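Local coordinates for protein endoglucanase (Ruminococcus champanellensis, PDB 6WQV) that probably hydrolyses beta-1,4 linkages in cellulose and related polysaccharides as a broad-specificity GH5 endoglucanase, at residues N129-K132 / D133-N136. Numbering follows the deposited sequence.
Sequences NAQK and DSVN
Gln131 and Val135, and Lys132 and Asn136, meet one turn apart in a local i to i+4 contact near the N-terminal end of helix 129-149, at the surface of the TIM barrel. Two backbone bonds establish alpha-helical geometry: Val135 N donates to Gln131 O at 2.9 Å with an N-H...O angle of 163°, and Asn136 N donates to Lys132 O at 2.9 Å with an angle of 167°. Two residues earlier, at Asn129/Asp133 and Ala130/Ser134, waters replace the direct i to i+4 bonds. One water accepts from Asp133 N and donates to Asn129 O at 2.8 Å; a second accepts from Ser134 N and donates to Ala130 O at 3.0 Å. The backbone is therefore opened and hydrated at these two pairs.

Side chains follow the same spacing. Val135 turns CG2 back beside its own backbone N, where it lies 3.2 Å from Gln131 O and also reaches Gln131 CB (3.9 Å). A third water joins Gln131 OE1 (2.6 Å) to Ser134 OG. Lys132 runs fully extended, CG anti to the backbone N (chi1 180°), alongside Asn136; its CG lies 3.7 Å from Asn136 ND2, a packing contact. The Asn136 amide is held from the next helix, OD1 by Thr191 OG1 and ND2 by Ser187 OG.

Helix 129-149 is the helix of the beta-alpha-beta unit between strands 113-117 and 157-160; its Lys132, Val135 and Asn136 touch the following helix, 179-197, while buried Val135 also packs on Trp124 and Leu125 of the loop that follows strand 113-117.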
loop_
_atom_site.group_PDB
_atom_site.type_symbol
_atom_site.label_atom_id
_atom_site.label_comp_id
_atom_site.label_asym_id
_atom_site.label_seq_id
_atom_site.Cartn_x
_atom_site.Cartn_y
_atom_site.Cartn_z
ATOM N N ASN A 129 -15.025 4.863 18.694
ATOM C CA ASN A 129 -16.475 4.717 18.664
ATOM C C ASN A 129 -17.157 6.046 18.379
ATOM O O ASN A 129 -18.203 6.090 17.721
ATOM C CB ASN A 129 -16.978 4.172 20.000
ATOM C CG ASN A 129 -16.677 2.703 20.176
ATOM O OD1 ASN A 129 -16.475 1.981 19.205
ATOM N ND2 ASN A 129 -16.646 2.255 21.425
ATOM N N ALA A 130 -16.584 7.144 18.879
ATOM C CA ALA A 130 -17.215 8.446 18.702
ATOM C C ALA A 130 -17.226 8.872 17.237
ATOM O O ALA A 130 -18.139 9.592 16.817
ATOM C CB ALA A 130 -16.493 9.495 19.549
ATOM N N GLN A 131 -16.234 8.450 16.452
ATOM C CA GLN A 131 -16.152 8.823 15.044
ATOM C C GLN A 131 -16.699 7.758 14.104
ATOM O O GLN A 131 -16.888 8.042 12.917
ATOM C CB GLN A 131 -14.699 9.143 14.673
ATOM C CG GLN A 131 -14.189 10.423 15.310
ATOM C CD GLN A 131 -14.885 11.652 14.749
ATOM O OE1 GLN A 131 -15.169 11.722 13.554
ATOM N NE2 GLN A 131 -15.173 12.619 15.612
ATOM N N LYS A 132 -17.000 6.566 14.619
ATOM C CA LYS A 132 -17.254 5.400 13.775
ATOM C C LYS A 132 -18.341 5.632 12.732
ATOM O O LYS A 132 -18.148 5.323 11.550
ATOM C CB LYS A 132 -17.633 4.233 14.683
ATOM C CG LYS A 132 -17.946 2.938 13.980
ATOM C CD LYS A 132 -18.369 1.915 15.020
ATOM C CE LYS A 132 -18.824 0.610 14.394
ATOM N NZ LYS A 132 -19.224 -0.382 15.438
ATOM N N ASP A 133 -19.507 6.133 13.149
ATOM C CA ASP A 133 -20.610 6.278 12.202
ATOM C C ASP A 133 -20.258 7.277 11.103
ATOM O O ASP A 133 -20.529 7.034 9.921
ATOM C CB ASP A 133 -21.887 6.703 12.927
ATOM C CG ASP A 133 -22.458 5.609 13.812
ATOM O OD1 ASP A 133 -22.021 4.444 13.699
ATOM O OD2 ASP A 133 -23.352 5.926 14.622
ATOM N N SER A 134 -19.658 8.410 11.481
ATOM C CA SER A 134 -19.263 9.423 10.508
ATOM C C SER A 134 -18.227 8.872 9.541
ATOM O O SER A 134 -18.309 9.097 8.326
ATOM C CB SER A 134 -18.701 10.633 11.256
ATOM O OG SER A 134 -18.186 11.624 10.383
ATOM N N VAL A 135 -17.247 8.136 10.062
ATOM C CA VAL A 135 -16.189 7.608 9.210
ATOM C C VAL A 135 -16.738 6.555 8.260
ATOM O O VAL A 135 -16.395 6.533 7.071
ATOM C CB VAL A 135 -15.037 7.068 10.076
ATOM C CG1 VAL A 135 -14.011 6.376 9.206
ATOM C CG2 VAL A 135 -14.401 8.195 10.871
ATOM N N ASN A 136 -17.596 5.662 8.759
ATOM C CA ASN A 136 -18.182 4.656 7.879
ATOM C C ASN A 136 -18.975 5.310 6.755
ATOM O O ASN A 136 -18.929 4.849 5.607
ATOM C CB ASN A 136 -19.049 3.685 8.682
ATOM C CG ASN A 136 -18.264 2.503 9.211
ATOM O OD1 ASN A 136 -17.365 1.988 8.547
ATOM N ND2 ASN A 136 -18.609 2.059 10.411
HETATM O O HOH W 1 -20.123 7.069 15.945
HETATM O O HOH W 2 -19.806 9.402 14.306
HETATM O O HOH W 3 -17.133 13.173 12.572
#